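PDB 1L1E: mycolic acid synthase from Mycobacterium tuberculosis, which probably converts a double bond of alpha-mycolic acids into a proximal cyclopropane ring, using a methylene group from S-adenosyl-L-methionine. Local coordinates for residues A[34-45]-A[228-239]. Sequence-based numbering, arbitrary orientation.
Sequences SCAYFERDDMTL and LQLHYARTLDMW. With SAH (S-adenosyl-L-homocysteine), chain D; CO3 (carbonate ion), chain C.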
ATOM      1  N   SER A  34      -5.197   1.524  -0.256  1.00 21.44           N
ATOM      2  CA  SER A  34      -4.509   0.606   0.637  1.00 20.48           C
ATOM      3  C   SER A  34      -5.254   0.602   1.973  1.00 18.24           C
ATOM      4  O   SER A  34      -6.020   1.519   2.262  1.00 16.32           O
ATOM      5  CB  SER A  34      -3.059   1.064   0.836  1.00 19.87           C
ATOM      6  OG  SER A  34      -2.989   2.431   1.231  1.00 20.41           O
ATOM      7  N   CYS A  35      -5.038  -0.438   2.769  1.00 18.52           N
ATOM      8  CA  CYS A  35      -5.672  -0.573   4.077  1.00 18.73           C
ATOM      9  C   CYS A  35      -5.653   0.713   4.906  1.00 17.79           C
ATOM     10  O   CYS A  35      -4.590   1.271   5.169  1.00 15.20           O
ATOM     11  CB  CYS A  35      -4.980  -1.672   4.877  1.00 22.28           C
ATOM     12  SG  CYS A  35      -5.703  -1.923   6.500  1.00 24.05           S
ATOM     13  N   ALA A  36      -6.829   1.185   5.319  1.00 16.52           N
ATOM     14  CA  ALA A  36      -6.892   2.403   6.124  1.00 17.46           C
ATOM     15  C   ALA A  36      -6.695   2.065   7.603  1.00 18.67           C
ATOM     16  O   ALA A  36      -6.576   0.882   7.971  1.00 19.42           O
ATOM     17  CB  ALA A  36      -8.230   3.118   5.906  1.00 17.46           C
ATOM     18  N   TYR A  37      -6.635   3.094   8.447  1.00 16.94           N
ATOM     19  CA  TYR A  37      -6.449   2.898   9.883  1.00 15.70           C
ATOM     20  C   TYR A  37      -7.523   3.618  10.703  1.00 17.23           C
ATOM     21  O   TYR A  37      -7.488   4.837  10.857  1.00 18.42           O
ATOM     22  CB  TYR A  37      -5.057   3.372  10.296  1.00 15.21           C
ATOM     23  CG  TYR A  37      -4.710   3.127  11.755  1.00 17.86           C
ATOM     24  CD1 TYR A  37      -4.917   1.882  12.350  1.00 20.27           C
ATOM     25  CD2 TYR A  37      -4.134   4.134  12.525  1.00 19.01           C
ATOM     26  CE1 TYR A  37      -4.558   1.643  13.681  1.00 21.42           C
ATOM     27  CE2 TYR A  37      -3.767   3.908  13.862  1.00 20.60           C
ATOM     28  CZ  TYR A  37      -3.984   2.667  14.427  1.00 23.90           C
ATOM     29  OH  TYR A  37      -3.652   2.465  15.747  1.00 29.06           O
ATOM     30  N   PHE A  38      -8.479   2.856  11.226  1.00 18.33           N
ATOM     31  CA  PHE A  38      -9.549   3.435  12.027  1.00 21.35           C
ATOM     32  C   PHE A  38      -9.139   3.634  13.487  1.00 24.04           C
ATOM     33  O   PHE A  38      -9.480   2.827  14.350  1.00 24.52           O
ATOM     34  CB  PHE A  38     -10.807   2.562  11.940  1.00 20.31           C
ATOM     35  CG  PHE A  38     -11.388   2.476  10.547  1.00 21.68           C
ATOM     36  CD1 PHE A  38     -10.835   1.616   9.594  1.00 21.73           C
ATOM     37  CD2 PHE A  38     -12.461   3.289  10.178  1.00 20.75           C
ATOM     38  CE1 PHE A  38     -11.340   1.569   8.284  1.00 20.77           C
ATOM     39  CE2 PHE A  38     -12.973   3.254   8.882  1.00 19.03           C
ATOM     40  CZ  PHE A  38     -12.404   2.388   7.930  1.00 21.84           C
ATOM     41  N   GLU A  39      -8.386   4.702  13.751  1.00 26.16           N
ATOM     42  CA  GLU A  39      -7.950   5.021  15.112  1.00 31.87           C
ATOM     43  C   GLU A  39      -9.186   5.096  15.985  1.00 32.87           C
ATOM     44  O   GLU A  39      -9.207   4.559  17.095  1.00 32.59           O
ATOM     45  CB  GLU A  39      -7.237   6.370  15.160  1.00 35.12           C
ATOM     46  CG  GLU A  39      -5.774   6.319  14.851  1.00 38.06           C
ATOM     47  CD  GLU A  39      -5.140   7.685  14.944  1.00 42.22           C
ATOM     48  OE1 GLU A  39      -3.898   7.759  14.974  1.00 45.01           O
ATOM     49  OE2 GLU A  39      -5.883   8.689  14.981  1.00 44.20           O
ATOM     50  N   ARG A  40     -10.199   5.794  15.477  1.00 33.53           N
ATOM     51  CA  ARG A  40     -11.483   5.918  16.159  1.00 35.74           C
ATOM     52  C   ARG A  40     -12.438   5.116  15.285  1.00 35.86           C
ATOM     53  O   ARG A  40     -12.405   5.233  14.059  1.00 34.84           O
ATOM     54  CB  ARG A  40     -11.998   7.366  16.205  1.00 36.13           C
ATOM     55  CG  ARG A  40     -10.962   8.478  16.297  1.00 38.69           C
ATOM     56  CD  ARG A  40     -11.679   9.824  16.474  1.00 38.94           C
ATOM     57  NE  ARG A  40     -12.777  10.001  15.518  1.00 40.84           N
ATOM     58  CZ  ARG A  40     -12.654  10.541  14.308  1.00 42.29           C
ATOM     59  NH1 ARG A  40     -11.477  10.972  13.880  1.00 44.43           N
ATOM     60  NH2 ARG A  40     -13.711  10.641  13.515  1.00 43.95           N
ATOM     61  N   ASP A  41     -13.288   4.310  15.907  1.00 36.20           N
ATOM     62  CA  ASP A  41     -14.240   3.503  15.161  1.00 37.45           C
ATOM     63  C   ASP A  41     -15.231   4.344  14.347  1.00 38.24           C
ATOM     64  O   ASP A  41     -15.797   3.870  13.362  1.00 37.86           O
ATOM     65  CB  ASP A  41     -15.011   2.599  16.124  1.00 40.22           C
ATOM     66  CG  ASP A  41     -16.157   1.880  15.450  1.00 40.47           C
ATOM     67  OD1 ASP A  41     -15.900   1.072  14.537  1.00 41.38           O
ATOM     68  OD2 ASP A  41     -17.320   2.129  15.831  1.00 44.27           O
ATOM     69  N   ASP A  42     -15.437   5.590  14.756  1.00 38.44           N
ATOM     70  CA  ASP A  42     -16.389   6.463  14.067  1.00 39.21           C
ATOM     71  C   ASP A  42     -15.806   7.211  12.872  1.00 36.70           C
ATOM     72  O   ASP A  42     -16.523   7.940  12.182  1.00 37.38           O
ATOM     73  CB  ASP A  42     -16.972   7.479  15.051  1.00 40.96           C
ATOM     74  CG  ASP A  42     -15.914   8.405  15.617  1.00 45.01           C
ATOM     75  OD1 ASP A  42     -15.302   9.166  14.837  1.00 47.32           O
ATOM     76  OD2 ASP A  42     -15.689   8.372  16.842  1.00 48.31           O
ATOM     77  N   MET A  43     -14.512   7.045  12.630  1.00 34.25           N
ATOM     78  CA  MET A  43     -13.871   7.731  11.510  1.00 30.49           C
ATOM     79  C   MET A  43     -14.477   7.392  10.162  1.00 27.36           C
ATOM     80  O   MET A  43     -14.962   6.287   9.947  1.00 27.89           O
ATOM     81  CB  MET A  43     -12.386   7.400  11.446  1.00 30.48           C
ATOM     82  CG  MET A  43     -11.532   8.053  12.493  1.00 28.51           C
ATOM     83  SD  MET A  43      -9.808   7.623  12.183  1.00 26.22           S
ATOM     84  CE  MET A  43      -9.048   9.250  12.172  1.00 28.98           C
ATOM     85  N   THR A  44     -14.453   8.366   9.258  1.00 25.85           N
ATOM     86  CA  THR A  44     -14.945   8.168   7.905  1.00 24.40           C
ATOM     87  C   THR A  44     -13.756   7.527   7.191  1.00 25.10           C
ATOM     88  O   THR A  44     -12.652   7.471   7.746  1.00 22.94           O
ATOM     89  CB  THR A  44     -15.265   9.511   7.199  1.00 25.28           C
ATOM     90  OG1 THR A  44     -14.065  10.286   7.075  1.00 25.65           O
ATOM     91  CG2 THR A  44     -16.287  10.312   7.994  1.00 25.32           C
ATOM     92  N   LEU A  45     -13.974   7.045   5.972  1.00 24.73           N
ATOM     93  CA  LEU A  45     -12.892   6.426   5.222  1.00 22.42           C
ATOM     94  C   LEU A  45     -11.756   7.427   5.019  1.00 21.30           C
ATOM     95  O   LEU A  45     -10.595   7.092   5.244  1.00 20.42           O
ATOM     96  CB  LEU A  45     -13.399   5.921   3.867  1.00 21.97           C
ATOM     97  CG  LEU A  45     -12.382   5.189   2.991  1.00 20.02           C
ATOM     98  CD1 LEU A  45     -11.698   4.067   3.779  1.00 20.06           C
ATOM     99  CD2 LEU A  45     -13.097   4.642   1.771  1.00 20.52           C
ATOM    100  N   LEU A 228      -2.753  -4.871  11.049  1.00 19.12           N
ATOM    101  CA  LEU A 228      -3.953  -4.059  10.859  1.00 23.48           C
ATOM    102  C   LEU A 228      -5.062  -4.898  10.246  1.00 23.04           C
ATOM    103  O   LEU A 228      -5.933  -4.386   9.546  1.00 23.26           O
ATOM    104  CB  LEU A 228      -3.633  -2.887   9.929  1.00 24.66           C
ATOM    105  CG  LEU A 228      -2.661  -1.855  10.510  1.00 28.11           C
ATOM    106  CD1 LEU A 228      -2.289  -0.854   9.433  1.00 29.68           C
ATOM    107  CD2 LEU A 228      -3.312  -1.150  11.702  1.00 28.67           C
ATOM    108  N   GLN A 229      -5.020  -6.196  10.520  1.00 23.63           N
ATOM    109  CA  GLN A 229      -5.985  -7.140   9.976  1.00 25.05           C
ATOM    110  C   GLN A 229      -7.435  -6.663   9.858  1.00 23.34           C
ATOM    111  O   GLN A 229      -7.992  -6.622   8.751  1.00 21.27           O
ATOM    112  CB  GLN A 229      -5.933  -8.433  10.794  1.00 26.22           C
ATOM    113  CG  GLN A 229      -6.759  -9.578  10.226  1.00 27.43           C
ATOM    114  CD  GLN A 229      -6.487 -10.876  10.957  1.00 30.02           C
ATOM    115  OE1 GLN A 229      -6.687 -10.971  12.168  1.00 29.01           O
ATOM    116  NE2 GLN A 229      -6.011 -11.883  10.226  1.00 31.57           N
ATOM    117  N   LEU A 230      -8.041  -6.306  10.989  1.00 21.77           N
ATOM    118  CA  LEU A 230      -9.442  -5.885  10.997  1.00 23.71           C
ATOM    119  C   LEU A 230      -9.696  -4.517  10.373  1.00 22.34           C
ATOM    120  O   LEU A 230     -10.824  -4.192  10.011  1.00 21.91           O
ATOM    121  CB  LEU A 230      -9.994  -5.924  12.429  1.00 26.61           C
ATOM    122  CG  LEU A 230      -9.900  -7.293  13.132  1.00 28.86           C
ATOM    123  CD1 LEU A 230     -10.559  -7.224  14.503  1.00 30.99           C
ATOM    124  CD2 LEU A 230     -10.569  -8.369  12.282  1.00 29.87           C
ATOM    125  N   HIS A 231      -8.658  -3.702  10.250  1.00 23.93           N
ATOM    126  CA  HIS A 231      -8.834  -2.393   9.634  1.00 21.12           C
ATOM    127  C   HIS A 231      -8.977  -2.594   8.132  1.00 21.15           C
ATOM    128  O   HIS A 231      -9.653  -1.822   7.456  1.00 19.53           O
ATOM    129  CB  HIS A 231      -7.642  -1.485   9.947  1.00 20.85           C
ATOM    130  CG  HIS A 231      -7.521  -1.131  11.400  1.00 22.14           C
ATOM    131  ND1 HIS A 231      -8.247  -0.112  11.984  1.00 23.30           N
ATOM    132  CD2 HIS A 231      -6.787  -1.686  12.394  1.00 23.19           C
ATOM    133  CE1 HIS A 231      -7.963  -0.053  13.273  1.00 21.95           C
ATOM    134  NE2 HIS A 231      -7.081  -0.998  13.548  1.00 24.66           N
ATOM    135  N   TYR A 232      -8.358  -3.643   7.599  1.00 20.19           N
ATOM    136  CA  TYR A 232      -8.467  -3.869   6.164  1.00 19.74           C
ATOM    137  C   TYR A 232      -9.848  -4.398   5.809  1.00 19.46           C
ATOM    138  O   TYR A 232     -10.407  -4.036   4.780  1.00 19.06           O
ATOM    139  CB  TYR A 232      -7.373  -4.823   5.668  1.00 19.66           C
ATOM    140  CG  TYR A 232      -7.184  -4.778   4.166  1.00 24.17           C
ATOM    141  CD1 TYR A 232      -7.335  -3.578   3.463  1.00 23.56           C
ATOM    142  CD2 TYR A 232      -6.812  -5.916   3.451  1.00 26.00           C
ATOM    143  CE1 TYR A 232      -7.121  -3.512   2.095  1.00 25.78           C
ATOM    144  CE2 TYR A 232      -6.592  -5.861   2.072  1.00 29.06           C
ATOM    145  CZ  TYR A 232      -6.748  -4.653   1.404  1.00 30.98           C
ATOM    146  OH  TYR A 232      -6.532  -4.588   0.043  1.00 35.60           O
ATOM    147  N   ALA A 233     -10.405  -5.240   6.674  1.00 18.53           N
ATOM    148  CA  ALA A 233     -11.734  -5.790   6.445  1.00 21.62           C
ATOM    149  C   ALA A 233     -12.753  -4.650   6.321  1.00 19.97           C
ATOM    150  O   ALA A 233     -13.602  -4.662   5.436  1.00 18.87           O
ATOM    151  CB  ALA A 233     -12.125  -6.722   7.603  1.00 23.85           C
ATOM    152  N   ARG A 234     -12.655  -3.655   7.196  1.00 20.26           N
ATOM    153  CA  ARG A 234     -13.596  -2.539   7.148  1.00 22.43           C
ATOM    154  C   ARG A 234     -13.345  -1.589   5.969  1.00 21.56           C
ATOM    155  O   ARG A 234     -14.272  -0.943   5.464  1.00 19.24           O
ATOM    156  CB  ARG A 234     -13.563  -1.737   8.447  1.00 25.19           C
ATOM    157  CG  ARG A 234     -14.904  -1.073   8.710  1.00 30.82           C
ATOM    158  CD  ARG A 234     -14.800   0.398   8.983  1.00 31.49           C
ATOM    159  NE  ARG A 234     -14.521   0.674  10.382  1.00 34.63           N
ATOM    160  CZ  ARG A 234     -15.184   1.574  11.097  1.00 33.54           C
ATOM    161  NH1 ARG A 234     -16.160   2.270  10.533  1.00 33.78           N
ATOM    162  NH2 ARG A 234     -14.869   1.783  12.368  1.00 34.90           N
ATOM    163  N   THR A 235     -12.088  -1.491   5.554  1.00 18.67           N
ATOM    164  CA  THR A 235     -11.727  -0.647   4.426  1.00 18.69           C
ATOM    165  C   THR A 235     -12.393  -1.270   3.200  1.00 19.35           C
ATOM    166  O   THR A 235     -13.090  -0.602   2.444  1.00 19.48           O
ATOM    167  CB  THR A 235     -10.206  -0.638   4.212  1.00 15.78           C
ATOM    168  OG1 THR A 235      -9.559  -0.151   5.395  1.00 15.77           O
ATOM    169  CG2 THR A 235      -9.837   0.246   3.017  1.00 17.55           C
ATOM    170  N   LEU A 236     -12.183  -2.570   3.026  1.00 20.92           N
ATOM    171  CA  LEU A 236     -12.754  -3.295   1.902  1.00 21.18           C
ATOM    172  C   LEU A 236     -14.282  -3.203   1.906  1.00 22.22           C
ATOM    173  O   LEU A 236     -14.889  -3.035   0.851  1.00 22.64           O
ATOM    174  CB  LEU A 236     -12.294  -4.760   1.936  1.00 20.26           C
ATOM    175  CG  LEU A 236     -10.795  -4.979   1.653  1.00 19.88           C
ATOM    176  CD1 LEU A 236     -10.414  -6.415   1.953  1.00 20.21           C
ATOM    177  CD2 LEU A 236     -10.482  -4.641   0.198  1.00 22.06           C
ATOM    178  N   ASP A 237     -14.903  -3.318   3.078  1.00 21.56           N
ATOM    179  CA  ASP A 237     -16.357  -3.212   3.154  1.00 23.00           C
ATOM    180  C   ASP A 237     -16.784  -1.848   2.628  1.00 22.49           C
ATOM    181  O   ASP A 237     -17.704  -1.733   1.812  1.00 23.24           O
ATOM    182  CB  ASP A 237     -16.858  -3.357   4.600  1.00 25.59           C
ATOM    183  CG  ASP A 237     -16.861  -4.795   5.085  1.00 28.74           C
ATOM    184  OD1 ASP A 237     -17.013  -5.710   4.248  1.00 30.40           O
ATOM    185  OD2 ASP A 237     -16.729  -5.009   6.314  1.00 31.22           O
ATOM    186  N   MET A 238     -16.108  -0.805   3.093  1.00 22.42           N
ATOM    187  CA  MET A 238     -16.457   0.537   2.662  1.00 23.57           C
ATOM    188  C   MET A 238     -16.222   0.787   1.177  1.00 22.39           C
ATOM    189  O   MET A 238     -17.016   1.478   0.542  1.00 22.03           O
ATOM    190  CB  MET A 238     -15.737   1.571   3.528  1.00 25.22           C
ATOM    191  CG  MET A 238     -16.252   1.581   4.976  1.00 26.03           C
ATOM    192  SD  MET A 238     -15.461   2.789   6.051  1.00 28.54           S
ATOM    193  CE  MET A 238     -16.418   4.226   5.717  1.00 29.14           C
ATOM    194  N   TRP A 239     -15.154   0.230   0.606  1.00 23.61           N
ATOM    195  CA  TRP A 239     -14.930   0.419  -0.826  1.00 21.19           C
ATOM    196  C   TRP A 239     -16.045  -0.267  -1.597  1.00 22.75           C
ATOM    197  O   TRP A 239     -16.515   0.245  -2.615  1.00 23.90           O
ATOM    198  CB  TRP A 239     -13.586  -0.167  -1.278  1.00 20.60           C
ATOM    199  CG  TRP A 239     -12.377   0.659  -0.912  1.00 16.86           C
ATOM    200  CD1 TRP A 239     -12.334   2.009  -0.685  1.00 15.92           C
ATOM    201  CD2 TRP A 239     -11.032   0.189  -0.789  1.00 16.94           C
ATOM    202  NE1 TRP A 239     -11.045   2.404  -0.428  1.00 18.04           N
ATOM    203  CE2 TRP A 239     -10.224   1.306  -0.486  1.00 16.61           C
ATOM    204  CE3 TRP A 239     -10.426  -1.075  -0.906  1.00 17.19           C
ATOM    205  CZ2 TRP A 239      -8.844   1.202  -0.296  1.00 17.42           C
ATOM    206  CZ3 TRP A 239      -9.051  -1.179  -0.717  1.00 17.87           C
ATOM    207  CH2 TRP A 239      -8.278  -0.049  -0.414  1.00 16.62           C
TER
HETATM  208  N   SAH D 900       0.901   3.729  -1.886  1.00 16.83           N
HETATM  209  CA  SAH D 900      -0.319   4.229  -2.522  1.00 18.42           C
HETATM  210  CB  SAH D 900      -0.677   3.379  -3.760  1.00 18.35           C
HETATM  211  CG  SAH D 900      -0.846   1.874  -3.532  1.00 17.75           C
HETATM  212  SD  SAH D 900      -1.267   0.959  -5.023  1.00 20.84           S
HETATM  213  C   SAH D 900      -1.496   4.205  -1.532  1.00 17.57           C
HETATM  214  O   SAH D 900      -1.279   3.816  -0.381  1.00 19.20           O
HETATM  215  OXT SAH D 900      -2.619   4.548  -1.931  1.00 21.09           O
HETATM  216  C5' SAH D 900       0.370   0.317  -5.514  1.00 18.94           C
HETATM  217  C4' SAH D 900       1.364   1.379  -6.000  1.00 17.12           C
HETATM  218  O4' SAH D 900       2.719   0.857  -6.115  1.00 18.47           O
HETATM  219  C3' SAH D 900       1.034   1.930  -7.385  1.00 20.48           C
HETATM  220  O3' SAH D 900       1.358   3.339  -7.382  1.00 15.59           O
HETATM  221  C2' SAH D 900       1.944   1.153  -8.297  1.00 18.40           C
HETATM  222  O2' SAH D 900       2.100   1.789  -9.569  1.00 18.97           O
HETATM  223  C1' SAH D 900       3.190   1.094  -7.467  1.00 18.69           C
HETATM  224  N9  SAH D 900       4.154   0.047  -7.872  1.00 20.18           N
HETATM  225  C8  SAH D 900       3.980  -1.278  -8.116  1.00 22.28           C
HETATM  226  N7  SAH D 900       5.025  -1.962  -8.450  1.00 20.55           N
HETATM  227  C5  SAH D 900       6.029  -1.002  -8.432  1.00 21.83           C
HETATM  228  C6  SAH D 900       7.438  -1.043  -8.695  1.00 24.16           C
HETATM  229  N6  SAH D 900       8.084  -2.167  -9.039  1.00 22.68           N
HETATM  230  N1  SAH D 900       8.150   0.136  -8.581  1.00 23.63           N
HETATM  231  C2  SAH D 900       7.505   1.276  -8.229  1.00 25.00           C
HETATM  232  N3  SAH D 900       6.193   1.433  -7.958  1.00 21.53           N
HETATM  233  C4  SAH D 900       5.506   0.243  -8.081  1.00 21.22           C
HETATM  234  C   CO3 C 903      -2.460  -2.892   1.432  1.00 21.11           C
HETATM  235  O1  CO3 C 903      -1.085  -3.432   1.670  1.00 24.73           O
HETATM  236  O2  CO3 C 903      -3.185  -3.310   0.356  1.00 26.08           O
HETATM  237  O3  CO3 C 903      -2.980  -1.996   2.300  1.00 19.54           O
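Cys35 comes nearest to Tyr232, 4.8 Å between CA atoms, where the irregular segment 34-45 passes the first turns of helix 229-245. Ala36 N donates to Thr235 OG1 at 3.0 Å, with an N-H...O angle of 157°. Thr235 OG1 in turn donates to His231 O, so the hydroxyl links loop and helix backbone. The ring of Phe38 lies flat against the guanidinium of Arg234, planes 1° apart and centres 3.9 Å apart. Arg234 CD sits over the same face. Bends at the second and third torsions fold the arginine chain across the ring. Arg234 NH2 reaches both Asp41 O, in a hydrogen bond, and Asp41 OD1, in a salt bridge; both are modelled very short, so their exact lengths are doubtful. Met238 SD meets the ring edge at Phe38 CZ, 3.6 Å away. Tyr37 turns its edge to the face of His231, ring planes at 57°. Cys35 CB packs on Tyr232 CD1 at 3.3 Å. At the loop's start, Ser34 OG donates to S-adenosyl-L-homocysteine O, and Cys35 N to a carbonate probably from the crystallisation liquor (2.6 Å to its O3). The Thr235 and Asp41 bonds thus hold this cofactor-binding loop and Arg234 in place, while Ala36 O is buried without a modelled partner.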